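Local coordinates for mitotic checkpoint control protein kinase BUB1 (Drosophila melanogaster, PDB 6JKK) that probably phosphorylates kinetochore proteins such as CENP-E with ATP, as the kinase domain of the mitotic checkpoint protein BubR1, at residues I169-H174 with N309-R314; L299-R302 with M307-L310; D155-M160 with E325-E330; L190-C195 with E200-L205. All blocks are in the same frame, centred on the assembly; numbering follows the deposited sequence.

Contact 1. Residues I169-H174 with N309-R314; sequences IVDHLH and NLQQLR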
loop_
_atom_site.group_PDB
_atom_site.type_symbol
_atom_site.label_atom_id
_atom_site.label_comp_id
_atom_site.label_asym_id
_atom_site.label_seq_id
_atom_site.Cartn_x
_atom_site.Cartn_y
_atom_site.Cartn_z
ATOM N N ILE A 169 0.761 5.033 -8.492
ATOM C CA ILE A 169 1.593 4.893 -7.295
ATOM C C ILE A 169 2.476 3.643 -7.362
ATOM O O ILE A 169 3.667 3.691 -7.039
ATOM C CB ILE A 169 0.718 4.876 -6.017
ATOM C CG1 ILE A 169 0.067 6.249 -5.810
ATOM C CG2 ILE A 169 1.542 4.498 -4.797
ATOM C CD1 ILE A 169 -1.056 6.263 -4.763
ATOM N N VAL A 170 1.892 2.530 -7.796
ATOM C CA VAL A 170 2.630 1.274 -7.918
ATOM C C VAL A 170 3.670 1.349 -9.037
ATOM O O VAL A 170 4.799 0.866 -8.883
ATOM C CB VAL A 170 1.653 0.096 -8.144
ATOM C CG1 VAL A 170 2.397 -1.199 -8.433
ATOM C CG2 VAL A 170 0.771 -0.067 -6.927
ATOM N N ASP A 171 3.291 1.952 -10.164
ATOM C CA ASP A 171 4.216 2.128 -11.281
ATOM C C ASP A 171 5.476 2.873 -10.833
ATOM O O ASP A 171 6.600 2.443 -11.109
ATOM C CB ASP A 171 3.522 2.876 -12.424
ATOM C CG ASP A 171 4.228 2.704 -13.764
ATOM O OD1 ASP A 171 4.736 1.596 -14.049
ATOM O OD2 ASP A 171 4.266 3.682 -14.541
ATOM N N HIS A 172 5.297 3.982 -10.122
ATOM C CA HIS A 172 6.447 4.748 -9.649
ATOM C C HIS A 172 7.234 3.990 -8.585
ATOM O O HIS A 172 8.454 4.134 -8.497
ATOM C CB HIS A 172 6.016 6.117 -9.115
ATOM C CG HIS A 172 5.731 7.120 -10.190
ATOM N ND1 HIS A 172 4.517 7.193 -10.841
ATOM C CD2 HIS A 172 6.505 8.089 -10.734
ATOM C CE1 HIS A 172 4.555 8.162 -11.738
ATOM N NE2 HIS A 172 5.750 8.725 -11.690
ATOM N N LEU A 173 6.546 3.188 -7.776
ATOM C CA LEU A 173 7.243 2.384 -6.765
ATOM C C LEU A 173 8.130 1.321 -7.418
ATOM O O LEU A 173 9.274 1.112 -7.011
ATOM C CB LEU A 173 6.243 1.720 -5.809
ATOM C CG LEU A 173 6.863 0.958 -4.633
ATOM C CD1 LEU A 173 7.371 1.925 -3.574
ATOM C CD2 LEU A 173 5.875 -0.017 -4.020
ATOM N N HIS A 174 7.597 0.642 -8.431
ATOM C CA HIS A 174 8.360 -0.395 -9.111
ATOM C C HIS A 174 9.534 0.212 -9.889
ATOM O O HIS A 174 10.592 -0.396 -10.006
ATOM C CB HIS A 174 7.434 -1.230 -10.007
ATOM C CG HIS A 174 6.472 -2.085 -9.236
ATOM N ND1 HIS A 174 5.530 -2.887 -9.845
ATOM C CD2 HIS A 174 6.313 -2.261 -7.902
ATOM C CE1 HIS A 174 4.835 -3.524 -8.917
ATOM N NE2 HIS A 174 5.289 -3.161 -7.730
ATOM N N ASN A 309 2.541 -2.929 -19.101
ATOM C CA ASN A 309 2.594 -1.468 -19.061
ATOM C C ASN A 309 1.437 -0.909 -18.228
ATOM O O ASN A 309 0.294 -0.877 -18.687
ATOM C CB ASN A 309 2.566 -0.904 -20.494
ATOM C CG ASN A 309 2.836 0.599 -20.552
ATOM O OD1 ASN A 309 2.429 1.354 -19.675
ATOM N ND2 ASN A 309 3.519 1.035 -21.604
ATOM N N LEU A 310 1.738 -0.464 -17.010
ATOM C CA LEU A 310 0.713 0.062 -16.110
ATOM C C LEU A 310 0.130 1.393 -16.609
ATOM O O LEU A 310 -1.025 1.719 -16.321
ATOM C CB LEU A 310 1.269 0.224 -14.688
ATOM C CG LEU A 310 1.848 -1.020 -14.009
ATOM C CD1 LEU A 310 2.136 -0.769 -12.531
ATOM C CD2 LEU A 310 0.906 -2.205 -14.160
ATOM N N GLN A 311 0.925 2.159 -17.352
ATOM C CA GLN A 311 0.447 3.425 -17.898
ATOM C C GLN A 311 -0.609 3.216 -18.976
ATOM O O GLN A 311 -1.546 4.007 -19.078
ATOM C CB GLN A 311 1.606 4.278 -18.431
ATOM C CG GLN A 311 2.500 4.839 -17.316
ATOM C CD GLN A 311 1.723 5.606 -16.246
ATOM O OE1 GLN A 311 0.811 6.378 -16.554
ATOM N NE2 GLN A 311 2.093 5.403 -14.980
ATOM N N GLN A 312 -0.462 2.159 -19.771
ATOM C CA GLN A 312 -1.478 1.823 -20.782
ATOM C C GLN A 312 -2.809 1.497 -20.100
ATOM O O GLN A 312 -3.886 1.820 -20.611
ATOM C CB GLN A 312 -1.021 0.638 -21.635
ATOM C CG GLN A 312 -2.136 -0.030 -22.449
ATOM C CD GLN A 312 -2.745 0.890 -23.494
ATOM O OE1 GLN A 312 -2.082 1.793 -24.004
ATOM N NE2 GLN A 312 -4.015 0.664 -23.817
ATOM N N LEU A 313 -2.735 0.866 -18.936
ATOM C CA LEU A 313 -3.944 0.575 -18.174
ATOM C C LEU A 313 -4.574 1.868 -17.657
ATOM O O LEU A 313 -5.802 2.015 -17.662
ATOM C CB LEU A 313 -3.648 -0.388 -17.023
ATOM C CG LEU A 313 -3.215 -1.790 -17.446
ATOM C CD1 LEU A 313 -2.995 -2.681 -16.231
ATOM C CD2 LEU A 313 -4.236 -2.406 -18.386
ATOM N N ARG A 314 -3.735 2.809 -17.227
ATOM C CA ARG A 314 -4.234 4.104 -16.775
ATOM C C ARG A 314 -4.914 4.812 -17.943
ATOM O O ARG A 314 -5.971 5.411 -17.771
ATOM C CB ARG A 314 -3.106 4.969 -16.199
ATOM C CG ARG A 314 -2.562 4.489 -14.862
ATOM C CD ARG A 314 -1.589 5.504 -14.249
ATOM N NE ARG A 314 -2.268 6.720 -13.796
ATOM C CZ ARG A 314 -2.112 7.925 -14.338
ATOM N NH1 ARG A 314 -1.270 8.109 -15.349
ATOM N NH2 ARG A 314 -2.780 8.967 -13.849
HETATM O O HOH W 1 4.167 0.880 -16.644
#
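L310 presses its CD1 methyl to within 3.8 Å of D171 CA, so this leucine packs on helix backbone, and here the contact is tight. The same CD1 lies 4.1 Å from V170 CG1, where the two side chains meet at a slant. D171 and L310 run past each other in opposite directions, which sets L310 CB 3.8 Å from D171 OD1. The looser side is polar and partly exposed. With CG anti to its backbone N (chi1 -161°), D171 turns its carboxylate toward the first turn of helix 310-322, where OD2 accepts from Q311 NE2 at 2.8 Å. That bond is almost straight (174°) and lies in the amide plane, yet reaches OD2 on its anti side and well out of the carboxylate plane. Q311 OE1 in turn accepts from R314 NH1 at 3.0 Å, and NE2 also bonds D168 OD1, so both ends of the amide are held. One water donates to D171 OD1 and accepts from L310 N, joining the helix start to the carboxylate. In the kinase C-lobe the two segments run nearly antiparallel (166°), their axes 10.5 Å apart; L249 of helix 246-261 touches both V170 and L310, while I169 faces strand 203-205.

Contact 2. Residues L299-R302 with M307-L310; sequences LNIR and MPNL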
loop_
_atom_site.group_PDB
_atom_site.type_symbol
_atom_site.label_atom_id
_atom_site.label_comp_id
_atom_site.label_asym_id
_atom_site.label_seq_id
_atom_site.Cartn_x
_atom_site.Cartn_y
_atom_site.Cartn_z
ATOM N N LEU A 299 -3.157 -10.000 -13.835
ATOM C CA LEU A 299 -3.109 -11.333 -13.229
ATOM C C LEU A 299 -2.293 -12.339 -14.034
ATOM O O LEU A 299 -1.777 -13.317 -13.484
ATOM C CB LEU A 299 -4.522 -11.890 -13.039
ATOM C CG LEU A 299 -5.376 -11.290 -11.928
ATOM C CD1 LEU A 299 -6.763 -11.899 -11.932
ATOM C CD2 LEU A 299 -4.704 -11.521 -10.592
ATOM N N ASN A 300 -2.193 -12.118 -15.339
ATOM C CA ASN A 300 -1.577 -13.108 -16.207
ATOM C C ASN A 300 -0.358 -12.549 -16.913
ATOM O O ASN A 300 -0.463 -11.992 -18.008
ATOM C CB ASN A 300 -2.599 -13.630 -17.213
ATOM C CG ASN A 300 -3.794 -14.285 -16.540
ATOM O OD1 ASN A 300 -3.806 -15.495 -16.316
ATOM N ND2 ASN A 300 -4.802 -13.485 -16.212
ATOM N N ILE A 301 0.796 -12.709 -16.271
ATOM C CA ILE A 301 2.059 -12.164 -16.763
ATOM C C ILE A 301 3.007 -13.304 -17.130
ATOM O O ILE A 301 3.146 -14.272 -16.378
ATOM C CB ILE A 301 2.686 -11.226 -15.707
ATOM C CG1 ILE A 301 1.716 -10.081 -15.408
ATOM C CG2 ILE A 301 4.021 -10.677 -16.181
ATOM C CD1 ILE A 301 1.935 -9.400 -14.069
ATOM N N ARG A 302 3.643 -13.190 -18.295
ATOM C CA ARG A 302 4.411 -14.289 -18.876
ATOM C C ARG A 302 5.608 -14.711 -18.023
ATOM O O ARG A 302 5.783 -15.896 -17.716
ATOM C CB ARG A 302 4.879 -13.904 -20.282
ATOM C CG ARG A 302 4.686 -14.986 -21.322
ATOM C CD ARG A 302 4.805 -14.421 -22.730
ATOM N NE ARG A 302 6.164 -13.987 -23.037
ATOM C CZ ARG A 302 6.506 -12.740 -23.343
ATOM N NH1 ARG A 302 5.579 -11.793 -23.391
ATOM N NH2 ARG A 302 7.772 -12.444 -23.613
ATOM N N MET A 307 7.212 -6.721 -17.173
ATOM C CA MET A 307 5.906 -6.499 -16.557
ATOM C C MET A 307 4.981 -5.797 -17.549
ATOM O O MET A 307 5.451 -5.157 -18.486
ATOM C CB MET A 307 6.056 -5.657 -15.288
ATOM C CG MET A 307 6.825 -6.351 -14.172
ATOM S SD MET A 307 5.990 -7.853 -13.620
ATOM C CE MET A 307 7.202 -9.080 -14.101
ATOM N N PRO A 308 3.657 -5.933 -17.362
ATOM C CA PRO A 308 2.723 -5.184 -18.209
ATOM C C PRO A 308 2.880 -3.675 -18.053
ATOM O O PRO A 308 3.301 -3.204 -16.993
ATOM C CB PRO A 308 1.350 -5.609 -17.673
ATOM C CG PRO A 308 1.608 -6.162 -16.305
ATOM C CD PRO A 308 2.954 -6.812 -16.415
ATOM N N ASN A 309 2.541 -2.929 -19.101
ATOM C CA ASN A 309 2.594 -1.468 -19.061
ATOM C C ASN A 309 1.437 -0.909 -18.228
ATOM O O ASN A 309 0.294 -0.877 -18.687
ATOM C CB ASN A 309 2.566 -0.904 -20.494
ATOM C CG ASN A 309 2.836 0.599 -20.552
ATOM O OD1 ASN A 309 2.429 1.354 -19.675
ATOM N ND2 ASN A 309 3.519 1.035 -21.604
ATOM N N LEU A 310 1.738 -0.464 -17.010
ATOM C CA LEU A 310 0.713 0.062 -16.110
ATOM C C LEU A 310 0.130 1.393 -16.609
ATOM O O LEU A 310 -1.025 1.719 -16.321
ATOM C CB LEU A 310 1.269 0.224 -14.688
ATOM C CG LEU A 310 1.848 -1.020 -14.009
ATOM C CD1 LEU A 310 2.136 -0.769 -12.531
ATOM C CD2 LEU A 310 0.906 -2.205 -14.160
#
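I301 meets P308 and M307 across the loop that joins helix 288-299 to helix 310-322, and its side chain can be followed atom by atom. CB points from the backbone toward segment 307-310 and splits into two branches. The short one, CG2, stands anti to the backbone N; it lies 4.0 Å from P308 CD and 4.1 Å from M307 CE. The long branch begins at CG1 (chi1 -59°), which sits 3.6 Å from P308 CD. At the tip, CD1 is equally near that ring carbon, and 3.9 Å from P308 CG. Both atoms of the long branch therefore cover the CD-CG side of the proline ring, and the two side chains cross at roughly a right angle. M307 starts out pointing away from I301, but bends at chi2 and chi3 bring its CE methyl back to CG2. No hydrogen bond spans the segments, so the evidence is for purely apolar packing that buries 126 Å². The turn lies among C-lobe helices: I301 rests on Q246 and L249 of helix 246-261, M307 also touches Q246, and P308 touches T297 of helix 288-299. Just past that helix, N300 ND2 bonds back to R296 O.

Contact 3. Residues D155-M160 with E325-E330; sequences DEYVVM and EKYVAE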
loop_
_atom_site.group_PDB
_atom_site.type_symbol
_atom_site.label_atom_id
_atom_site.label_comp_id
_atom_site.label_asym_id
_atom_site.label_seq_id
_atom_site.Cartn_x
_atom_site.Cartn_y
_atom_site.Cartn_z
ATOM N N ASP A 155 -19.293 3.580 -6.450
ATOM C CA ASP A 155 -19.624 3.843 -7.847
ATOM C C ASP A 155 -18.483 3.432 -8.769
ATOM O O ASP A 155 -17.315 3.703 -8.480
ATOM C CB ASP A 155 -19.944 5.320 -8.047
ATOM C CG ASP A 155 -20.308 5.646 -9.474
ATOM O OD1 ASP A 155 -21.509 5.655 -9.795
ATOM O OD2 ASP A 155 -19.389 5.904 -10.274
ATOM N N GLU A 156 -18.834 2.776 -9.872
ATOM C CA GLU A 156 -17.850 2.223 -10.798
ATOM C C GLU A 156 -16.831 3.262 -11.253
ATOM O O GLU A 156 -15.637 2.976 -11.336
ATOM C CB GLU A 156 -18.557 1.628 -12.022
ATOM C CG GLU A 156 -17.619 0.847 -12.936
ATOM C CD GLU A 156 -18.185 0.624 -14.315
ATOM O OE1 GLU A 156 -19.328 1.060 -14.573
ATOM O OE2 GLU A 156 -17.482 0.014 -15.149
ATOM N N TYR A 157 -17.298 4.471 -11.542
ATOM C CA TYR A 157 -16.408 5.508 -12.059
ATOM C C TYR A 157 -15.502 6.085 -10.972
ATOM O O TYR A 157 -14.342 6.420 -11.237
ATOM C CB TYR A 157 -17.205 6.579 -12.808
ATOM C CG TYR A 157 -17.675 6.069 -14.150
ATOM C CD1 TYR A 157 -18.822 5.286 -14.259
ATOM C CD2 TYR A 157 -16.951 6.334 -15.304
ATOM C CE1 TYR A 157 -19.243 4.805 -15.485
ATOM C CE2 TYR A 157 -17.365 5.855 -16.530
ATOM C CZ TYR A 157 -18.505 5.090 -16.614
ATOM O OH TYR A 157 -18.903 4.617 -17.845
ATOM N N VAL A 158 -16.009 6.168 -9.745
ATOM C CA VAL A 158 -15.140 6.507 -8.614
ATOM C C VAL A 158 -14.045 5.446 -8.472
ATOM O O VAL A 158 -12.877 5.773 -8.229
ATOM C CB VAL A 158 -15.933 6.668 -7.297
ATOM C CG1 VAL A 158 -14.989 6.835 -6.122
ATOM C CG2 VAL A 158 -16.849 7.871 -7.383
ATOM N N VAL A 159 -14.408 4.177 -8.655
ATOM C CA VAL A 159 -13.409 3.108 -8.581
ATOM C C VAL A 159 -12.375 3.243 -9.710
ATOM O O VAL A 159 -11.178 3.038 -9.487
ATOM C CB VAL A 159 -14.045 1.695 -8.570
ATOM C CG1 VAL A 159 -12.965 0.616 -8.503
ATOM C CG2 VAL A 159 -15.011 1.544 -7.382
ATOM N N MET A 160 -12.825 3.603 -10.911
ATOM C CA MET A 160 -11.886 3.819 -12.014
ATOM C C MET A 160 -10.879 4.906 -11.663
ATOM O O MET A 160 -9.683 4.783 -11.962
ATOM C CB MET A 160 -12.615 4.235 -13.287
ATOM C CG MET A 160 -13.580 3.226 -13.821
ATOM S SD MET A 160 -14.184 3.857 -15.385
ATOM C CE MET A 160 -15.673 2.871 -15.521
ATOM N N GLU A 325 -17.895 12.665 -18.543
ATOM C CA GLU A 325 -17.293 13.663 -17.659
ATOM C C GLU A 325 -18.281 14.295 -16.674
ATOM O O GLU A 325 -17.939 14.547 -15.514
ATOM C CB GLU A 325 -16.576 14.738 -18.475
ATOM C CG GLU A 325 -15.558 14.165 -19.443
ATOM C CD GLU A 325 -14.519 15.179 -19.872
ATOM O OE1 GLU A 325 -14.904 16.233 -20.422
ATOM O OE2 GLU A 325 -13.316 14.916 -19.654
ATOM N N LYS A 326 -19.506 14.536 -17.136
ATOM C CA LYS A 326 -20.537 15.129 -16.287
ATOM C C LYS A 326 -20.939 14.186 -15.149
ATOM O O LYS A 326 -20.977 14.590 -13.983
ATOM C CB LYS A 326 -21.766 15.507 -17.120
ATOM C CG LYS A 326 -22.409 16.821 -16.709
ATOM C CD LYS A 326 -23.767 16.607 -16.056
ATOM C CE LYS A 326 -24.890 16.551 -17.087
ATOM N NZ LYS A 326 -26.187 16.105 -16.493
ATOM N N TYR A 327 -21.245 12.934 -15.487
ATOM C CA TYR A 327 -21.587 11.932 -14.478
ATOM C C TYR A 327 -20.482 11.746 -13.448
ATOM O O TYR A 327 -20.751 11.626 -12.250
ATOM C CB TYR A 327 -21.886 10.577 -15.126
ATOM C CG TYR A 327 -22.216 9.509 -14.106
ATOM C CD1 TYR A 327 -23.504 9.383 -13.604
ATOM C CD2 TYR A 327 -21.233 8.646 -13.620
ATOM C CE1 TYR A 327 -23.815 8.423 -12.664
ATOM C CE2 TYR A 327 -21.533 7.681 -12.677
ATOM C CZ TYR A 327 -22.828 7.574 -12.205
ATOM O OH TYR A 327 -23.143 6.618 -11.269
ATOM N N VAL A 328 -19.243 11.695 -13.926
ATOM C CA VAL A 328 -18.089 11.439 -13.068
ATOM C C VAL A 328 -17.906 12.560 -12.046
ATOM O O VAL A 328 -17.628 12.304 -10.873
ATOM C CB VAL A 328 -16.807 11.249 -13.915
ATOM C CG1 VAL A 328 -15.567 11.247 -13.040
ATOM C CG2 VAL A 328 -16.893 9.957 -14.707
ATOM N N ALA A 329 -18.082 13.800 -12.490
ATOM C CA ALA A 329 -17.975 14.942 -11.591
ATOM C C ALA A 329 -19.047 14.865 -10.505
ATOM O O ALA A 329 -18.775 15.155 -9.339
ATOM C CB ALA A 329 -18.081 16.244 -12.366
ATOM N N GLU A 330 -20.259 14.471 -10.894
ATOM C CA GLU A 330 -21.352 14.265 -9.940
ATOM C C GLU A 330 -21.034 13.141 -8.960
ATOM O O GLU A 330 -21.213 13.289 -7.746
ATOM C CB GLU A 330 -22.649 13.928 -10.674
ATOM C CG GLU A 330 -23.229 15.059 -11.499
ATOM C CD GLU A 330 -24.373 14.588 -12.378
ATOM O OE1 GLU A 330 -24.809 13.429 -12.207
ATOM O OE2 GLU A 330 -24.830 15.371 -13.239
#
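Near-trans first torsions in D155 (chi1 -179°) and Y327 (chi1 179°) send a carboxylate and a phenol toward each other from opposite directions. D155 OD1 arrives at the edge of the Y327 ring, near its plane, and receives the hydroxyl; the modelled OH-OD1 separation of 2.4 Å is very short, and its exact value is doubtful. The other oxygen serves the backbone: D155 OD2 accepts from Y157 N at 2.8 Å, from above the carboxylate plane, and weakly from V158 N. D155 is thus the N-cap of helix 156-175, the long helix E of the kinase C-lobe, and one side chain both caps that helix and reaches across to helix 325-339, the last helix of the chain. The helix start probably helps to stabilise a negative charge on D155. Beside this bond the tyrosines form an offset edge-to-face pair, the edge of Y327 directed at the face of Y157, with centroids 5.8 Å apart and planes at 72°. Its nearest carbons are Y327 CE2 and Y157 CD1, at 3.9 Å. V328 CG2 adds to the same side of the Y157 ring, 3.7 Å from CD2. Over the opposite face M160 CE sits 3.5 Å above the ring plane. At the far end of that ring, Y157 OH bonds K324 NZ, and L321 of helix 310-322 touches both Y157 and V328.

Contact 4. Residues L190-C195 with E200-L205; sequences LMKPIC and EVSLQL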
loop_
_atom_site.group_PDB
_atom_site.type_symbol
_atom_site.label_atom_id
_atom_site.label_comp_id
_atom_site.label_asym_id
_atom_site.label_seq_id
_atom_site.Cartn_x
_atom_site.Cartn_y
_atom_site.Cartn_z
ATOM N N LEU A 190 -6.702 7.222 2.210
ATOM C CA LEU A 190 -7.201 8.392 1.490
ATOM C C LEU A 190 -6.834 9.612 2.311
ATOM O O LEU A 190 -7.326 9.786 3.431
ATOM C CB LEU A 190 -8.719 8.318 1.301
ATOM C CG LEU A 190 -9.391 9.462 0.535
ATOM C CD1 LEU A 190 -8.887 9.510 -0.883
ATOM C CD2 LEU A 190 -10.893 9.295 0.532
ATOM N N MET A 191 -5.970 10.455 1.757
ATOM C CA MET A 191 -5.383 11.557 2.513
ATOM C C MET A 191 -6.202 12.829 2.375
ATOM O O MET A 191 -6.181 13.695 3.255
ATOM C CB MET A 191 -3.954 11.813 2.041
ATOM C CG MET A 191 -3.062 10.593 2.138
ATOM S SD MET A 191 -3.064 9.914 3.808
ATOM C CE MET A 191 -2.117 11.164 4.676
ATOM N N LYS A 192 -6.931 12.929 1.268
ATOM C CA LYS A 192 -7.743 14.108 0.990
ATOM C C LYS A 192 -8.828 13.743 -0.019
ATOM O O LYS A 192 -8.752 12.683 -0.642
ATOM C CB LYS A 192 -6.856 15.253 0.478
ATOM C CG LYS A 192 -6.061 14.959 -0.782
ATOM C CD LYS A 192 -5.277 16.211 -1.191
ATOM C CE LYS A 192 -4.364 15.962 -2.378
ATOM N NZ LYS A 192 -5.092 15.428 -3.551
ATOM N N PRO A 193 -9.855 14.600 -0.172
ATOM C CA PRO A 193 -10.910 14.266 -1.138
ATOM C C PRO A 193 -10.354 14.145 -2.560
ATOM O O PRO A 193 -9.240 14.592 -2.812
ATOM C CB PRO A 193 -11.864 15.461 -1.033
ATOM C CG PRO A 193 -11.633 16.015 0.347
ATOM C CD PRO A 193 -10.172 15.820 0.598
ATOM N N ILE A 194 -11.107 13.530 -3.465
ATOM C CA ILE A 194 -10.679 13.385 -4.861
ATOM C C ILE A 194 -10.931 14.679 -5.641
ATOM O O ILE A 194 -11.916 15.359 -5.376
ATOM C CB ILE A 194 -11.438 12.216 -5.550
ATOM C CG1 ILE A 194 -10.963 10.873 -5.016
ATOM C CG2 ILE A 194 -11.216 12.204 -7.035
ATOM C CD1 ILE A 194 -11.635 10.463 -3.771
ATOM N N CYS A 195 -10.038 15.025 -6.577
ATOM C CA CYS A 195 -10.331 16.051 -7.587
ATOM C C CYS A 195 -10.755 15.378 -8.883
ATOM O O CYS A 195 -10.349 14.253 -9.169
ATOM C CB CYS A 195 -9.124 16.944 -7.875
ATOM S SG CYS A 195 -7.769 16.817 -6.708
ATOM N N GLU A 200 -3.948 14.156 -9.949
ATOM C CA GLU A 200 -3.534 14.538 -8.600
ATOM C C GLU A 200 -3.842 13.382 -7.664
ATOM O O GLU A 200 -4.929 12.798 -7.704
ATOM C CB GLU A 200 -4.195 15.840 -8.122
ATOM C CG GLU A 200 -4.098 16.122 -6.624
ATOM C CD GLU A 200 -2.691 16.450 -6.164
ATOM O OE1 GLU A 200 -2.262 17.616 -6.322
ATOM O OE2 GLU A 200 -2.011 15.541 -5.639
ATOM N N VAL A 201 -2.866 13.031 -6.841
ATOM C CA VAL A 201 -3.002 11.872 -5.978
ATOM C C VAL A 201 -3.652 12.259 -4.649
ATOM O O VAL A 201 -3.276 13.254 -4.023
ATOM C CB VAL A 201 -1.638 11.158 -5.791
ATOM C CG1 VAL A 201 -0.535 11.915 -6.515
ATOM C CG2 VAL A 201 -1.293 10.973 -4.321
ATOM N N SER A 202 -4.659 11.487 -4.253
ATOM C CA SER A 202 -5.287 11.665 -2.953
ATOM C C SER A 202 -5.035 10.451 -2.074
ATOM O O SER A 202 -5.395 10.448 -0.893
ATOM C CB SER A 202 -6.787 11.904 -3.104
ATOM O OG SER A 202 -7.040 13.075 -3.856
ATOM N N LEU A 203 -4.409 9.429 -2.657
ATOM C CA LEU A 203 -4.076 8.196 -1.944
ATOM C C LEU A 203 -2.622 8.146 -1.478
ATOM O O LEU A 203 -1.747 8.790 -2.060
ATOM C CB LEU A 203 -4.326 6.991 -2.850
ATOM C CG LEU A 203 -5.585 6.136 -2.738
ATOM C CD1 LEU A 203 -6.742 6.845 -2.048
ATOM C CD2 LEU A 203 -5.985 5.645 -4.119
ATOM N N GLN A 204 -2.365 7.354 -0.442
ATOM C CA GLN A 204 -0.999 7.130 0.037
ATOM C C GLN A 204 -0.812 5.659 0.383
ATOM O O GLN A 204 -1.627 5.073 1.101
ATOM C CB GLN A 204 -0.710 7.998 1.264
ATOM C CG GLN A 204 0.718 7.884 1.805
ATOM C CD GLN A 204 0.954 8.783 3.003
ATOM O OE1 GLN A 204 0.821 8.357 4.151
ATOM N NE2 GLN A 204 1.303 10.037 2.740
ATOM N N LEU A 205 0.258 5.066 -0.139
ATOM C CA LEU A 205 0.608 3.679 0.164
ATOM C C LEU A 205 1.410 3.635 1.463
ATOM O O LEU A 205 2.361 4.405 1.634
ATOM C CB LEU A 205 1.441 3.096 -0.980
ATOM C CG LEU A 205 1.863 1.630 -0.874
ATOM C CD1 LEU A 205 0.642 0.733 -0.891
ATOM C CD2 LEU A 205 2.814 1.264 -2.011
#
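L190 and L203 form an antiparallel, non-hydrogen-bonded pair with both side chains on one face of a two-stranded sheet. They cross obliquely, their CD1 methyls 3.6 Å apart. One residue further, M191 N donates to S202 O at 2.7 Å, nearly straight (168°) and close to the carbonyl direction. M191 and Q204 also meet askew: M191 CG is 3.6 Å from Q204 CB, and bends at chi2 and chi3 carry SD and CE along the extended glutamine, whose NE2 bonds P112 O. K192 lies differently. Its CG sits between the backbone N and carbonyl carbon (chi1 59°), and the chain then runs straight past S202 until a bend at chi4 turns NZ inward. NZ donates to V201 O at 2.9 Å, from above the carbonyl plane, and to S202 OG at 3.1 Å. E200 crosses the lysine at about a right angle, but the NZ-OE2 salt bridge is long, 3.7 Å. E200 CG meanwhile packs 3.7 Å from C195 SG. S202 OG also approaches P193 O, at 2.9 Å, whereas K192 O is buried without a partner in the model. This hairpin corresponds to strands 7 and 8 of the kinase fold, between the catalytic loop and the DFG sequence. Helix 156-175 supports L203 through M166 and I169, and helix 325-339 meets L190 and I194 through L339, I332 and F335.

All four contacts belong to the helical C-lobe. Helix 156-175 supplies one side of contacts 1 and 3, whose centres are 21 Å apart, and its partners, helices 310-322 and 325-339, follow each other in the chain. Contact 3 spans the longest stretch of sequence and encloses the others; contact 1 in turn encloses contact 4, which closes before contact 2 opens. Contacts 1 and 2 share N309 and L310, with centres 11 Å apart. Contacts 1 and 4 touch directly, I169 CD1 lying 3.8 Å from L203 O. Helix 156-175 therefore ties the C-terminal helices to the hairpin beside the catalytic loop, while contact 2 shapes the turn leading into helix 310-322.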